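Local coordinates for protein putative sulfurtransferase dsrE (Allochromatium vinosum, PDB 2HYB) that probably acts as a sulfurtransferase that carries sulfur as a cysteine persulfide, and could take part in the oxidation of intracellular sulfur, at residues T48-P53 and A100-P105. Residues are numbered along the deposited sequence; the frame is centred on the assembly and turned at random.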
ATOM      1  N   THR A  48       0.395 -18.324   7.425  1.00 21.26           N
ATOM      2  CA  THR A  48       1.178 -19.425   6.861  1.00 19.69           C
ATOM      3  C   THR A  48       2.276 -19.892   7.817  1.00 20.26           C
ATOM      4  O   THR A  48       2.879 -19.085   8.544  1.00 19.32           O
ATOM      5  CB  THR A  48       1.801 -19.039   5.481  1.00 15.13           C
ATOM      6  OG1 THR A  48       2.733 -20.052   5.066  1.00 11.14           O
ATOM      7  CG2 THR A  48       2.508 -17.686   5.569  1.00 14.08           C
ATOM      8  N   ARG A  49       2.520 -21.203   7.811  1.00 21.15           N
ATOM      9  CA  ARG A  49       3.542 -21.819   8.661  1.00 22.27           C
ATOM     10  C   ARG A  49       4.866 -22.018   7.910  1.00 22.19           C
ATOM     11  O   ARG A  49       5.822 -22.558   8.475  1.00 20.96           O
ATOM     12  CB  ARG A  49       3.066 -23.182   9.179  1.00 22.49           C
ATOM     13  CG  ARG A  49       2.956 -24.259   8.100  1.00 23.82           C
ATOM     14  CD  ARG A  49       2.709 -25.661   8.684  1.00 26.56           C
ATOM     15  NE  ARG A  49       2.661 -26.713   7.658  1.00 25.76           N
ATOM     16  CZ  ARG A  49       1.633 -26.925   6.838  1.00 26.70           C
ATOM     17  NH1 ARG A  49       0.550 -26.163   6.915  1.00 25.49           N
ATOM     18  NH2 ARG A  49       1.684 -27.891   5.933  1.00 25.39           N
ATOM     19  N   LEU A  50       4.922 -21.567   6.657  1.00 25.35           N
ATOM     20  CA  LEU A  50       6.121 -21.718   5.825  1.00 25.88           C
ATOM     21  C   LEU A  50       7.185 -20.607   5.870  1.00 25.91           C
ATOM     22  O   LEU A  50       8.118 -20.624   5.062  1.00 25.33           O
ATOM     23  CB  LEU A  50       5.704 -21.914   4.374  1.00 20.08           C
ATOM     24  CG  LEU A  50       4.834 -23.145   4.158  1.00 21.19           C
ATOM     25  CD1 LEU A  50       4.428 -23.263   2.690  1.00 21.35           C
ATOM     26  CD2 LEU A  50       5.605 -24.365   4.623  1.00 19.07           C
ATOM     27  N   THR A  51       7.074 -19.661   6.799  1.00 20.20           N
ATOM     28  CA  THR A  51       8.057 -18.582   6.861  1.00 21.39           C
ATOM     29  C   THR A  51       9.340 -18.925   7.625  1.00 21.31           C
ATOM     30  O   THR A  51       9.340 -19.744   8.538  1.00 20.25           O
ATOM     31  CB  THR A  51       7.461 -17.308   7.501  1.00 32.23           C
ATOM     32  OG1 THR A  51       7.141 -17.565   8.872  1.00 35.21           O
ATOM     33  CG2 THR A  51       6.202 -16.886   6.779  1.00 31.60           C
ATOM     34  N   THR A  52      10.437 -18.293   7.221  1.00 25.45           N
ATOM     35  CA  THR A  52      11.731 -18.466   7.876  1.00 27.29           C
ATOM     36  C   THR A  52      12.382 -17.080   7.895  1.00 27.85           C
ATOM     37  O   THR A  52      13.381 -16.827   7.211  1.00 27.60           O
ATOM     38  CB  THR A  52      12.641 -19.474   7.127  1.00 34.63           C
ATOM     39  OG1 THR A  52      11.963 -20.732   6.999  1.00 35.57           O
ATOM     40  CG2 THR A  52      13.930 -19.699   7.904  1.00 34.23           C
ATOM     41  N   PRO A  53      11.809 -16.166   8.698  1.00 31.85           N
ATOM     42  CA  PRO A  53      12.246 -14.781   8.877  1.00 31.09           C
ATOM     43  C   PRO A  53      13.618 -14.703   9.525  1.00 31.11           C
ATOM     44  O   PRO A  53      14.026 -15.624  10.229  1.00 31.22           O
ATOM     45  CB  PRO A  53      11.181 -14.183   9.802  1.00 30.67           C
ATOM     46  CG  PRO A  53      10.101 -15.244   9.905  1.00 32.98           C
ATOM     47  CD  PRO A  53      10.822 -16.527   9.726  1.00 31.22           C
ATOM     48  N   ALA A 100      -0.873 -29.869  -1.117  1.00 24.89           N
ATOM     49  CA  ALA A 100      -0.259 -29.511   0.167  1.00 22.07           C
ATOM     50  C   ALA A 100      -1.021 -28.425   0.919  1.00 19.87           C
ATOM     51  O   ALA A 100      -1.962 -27.834   0.389  1.00 19.26           O
ATOM     52  CB  ALA A 100       1.185 -29.071  -0.049  1.00 38.07           C
ATOM     53  N   THR A 101      -0.624 -28.183   2.164  1.00 15.92           N
ATOM     54  CA  THR A 101      -1.256 -27.152   2.977  1.00 16.38           C
ATOM     55  C   THR A 101      -0.141 -26.299   3.560  1.00 16.87           C
ATOM     56  O   THR A 101       1.001 -26.746   3.641  1.00 16.21           O
ATOM     57  CB  THR A 101      -2.072 -27.741   4.142  1.00 21.96           C
ATOM     58  OG1 THR A 101      -1.182 -28.299   5.111  1.00 23.20           O
ATOM     59  CG2 THR A 101      -3.011 -28.815   3.651  1.00 22.38           C
ATOM     60  N   ASN A 102      -0.463 -25.081   3.986  1.00 35.64           N
ATOM     61  CA  ASN A 102       0.563 -24.204   4.533  1.00 35.95           C
ATOM     62  C   ASN A 102       0.076 -23.350   5.697  1.00 35.64           C
ATOM     63  O   ASN A 102       0.789 -22.454   6.135  1.00 37.46           O
ATOM     64  CB  ASN A 102       1.076 -23.290   3.431  1.00 24.22           C
ATOM     65  CG  ASN A 102       0.031 -22.306   2.986  1.00 24.97           C
ATOM     66  OD1 ASN A 102      -1.169 -22.591   3.037  1.00 24.25           O
ATOM     67  ND2 ASN A 102       0.472 -21.141   2.540  1.00 24.75           N
ATOM     68  N   ILE A 103      -1.127 -23.610   6.201  1.00 24.26           N
ATOM     69  CA  ILE A 103      -1.645 -22.813   7.313  1.00 23.91           C
ATOM     70  C   ILE A 103      -1.050 -23.260   8.638  1.00 23.83           C
ATOM     71  O   ILE A 103      -0.733 -24.435   8.825  1.00 23.51           O
ATOM     72  CB  ILE A 103      -3.199 -22.886   7.422  1.00 29.92           C
ATOM     73  CG1 ILE A 103      -3.709 -21.745   8.317  1.00 30.79           C
ATOM     74  CG2 ILE A 103      -3.632 -24.235   8.003  1.00 27.45           C
ATOM     75  CD1 ILE A 103      -5.220 -21.716   8.516  1.00 30.50           C
ATOM     76  N   HIS A 104      -0.874 -22.311   9.550  1.00 25.43           N
ATOM     77  CA  HIS A 104      -0.348 -22.624  10.875  1.00 24.01           C
ATOM     78  C   HIS A 104      -1.555 -23.115  11.673  1.00 24.61           C
ATOM     79  O   HIS A 104      -2.639 -22.523  11.624  1.00 21.57           O
ATOM     80  CB  HIS A 104       0.252 -21.383  11.534  1.00 22.65           C
ATOM     81  CG  HIS A 104       0.934 -21.660  12.835  1.00 23.55           C
ATOM     82  ND1 HIS A 104       0.248 -22.035  13.973  1.00 24.66           N
ATOM     83  CD2 HIS A 104       2.244 -21.628  13.183  1.00 24.95           C
ATOM     84  CE1 HIS A 104       1.107 -22.223  14.961  1.00 24.87           C
ATOM     85  NE2 HIS A 104       2.325 -21.982  14.508  1.00 23.86           N
ATOM     86  N   PRO A 105      -1.383 -24.222  12.405  1.00 33.85           N
ATOM     87  CA  PRO A 105      -2.431 -24.832  13.223  1.00 34.41           C
ATOM     88  C   PRO A 105      -3.138 -23.911  14.220  1.00 35.48           C
ATOM     89  O   PRO A 105      -4.218 -24.235  14.710  1.00 36.66           O
ATOM     90  CB  PRO A 105      -1.699 -25.987  13.901  1.00 27.60           C
ATOM     91  CG  PRO A 105      -0.274 -25.511  13.949  1.00 26.88           C
ATOM     92  CD  PRO A 105      -0.107 -24.933  12.585  1.00 26.91           C
TER
HETATM   93  O   HOH W   1       3.065 -19.671   2.435  1.00 16.54           O
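A single beta bridge, Thr48 with Ile103, ties together two loops of the DsrE/DsrF-like fold, and beside it the side chain of Arg49 lies along the partner backbone and bonds to it. Arg49 N gives a nearly straight hydrogen bond (165° at the hydrogen) to Asn102 O at 2.7 Å. Asn102 O also lies 3.1 Å from Thr48 CA, a CA-H...O contact. From the backbone bond, Arg49 turns back over residues 101-103: CG sits between the backbone N and the carbonyl carbon (chi1 69°), and the chain then runs extended to NE. Its guanidinium reaches Ile103 O edge-on, with Arg49 NH1 at 2.9 Å from Ile103 O. Both terminal nitrogens also converge on one hydroxyl, Thr101 OG1, Arg49 NH2 at 3.0 Å and Arg49 NH1 at 3.3 Å, with the hydroxyl oxygen somewhat tilted from the guanidinium plane. Arg49 NH2 further forms a salt bridge with Asp99 of the second subunit. With the guanidinium gone, as in an alanine at this position, Thr101 OG1 and Ile103 O would probably lose these donors and Asp99 of the second subunit this salt-bridge partner. Beside the bridge, Thr48 OG1 accepts from Leu50 N at 3.1 Å, closing an ST turn, and a water links this hydroxyl to Asn102 ND2. Leu50 CD1 packs against Asn102 CB at 3.4 Å, while Asn102 OD1 accepts from Val88 N. In the chain, segment 48-53 belongs to the connection from strand 33-39 to helix 60-71; the loop segment 100-105 leads from helix 90-96 into strand 107-110, an edge strand of this chain's parallel sheet. His104 turns onto Asn62 and Ala65 of helix 60-71, Leu50 packs on Val88 of the second subunit, and the Ile103 side chain is about 10 Å from that of Cys78, the presumed persulfide carrier at the end of strand 75-78.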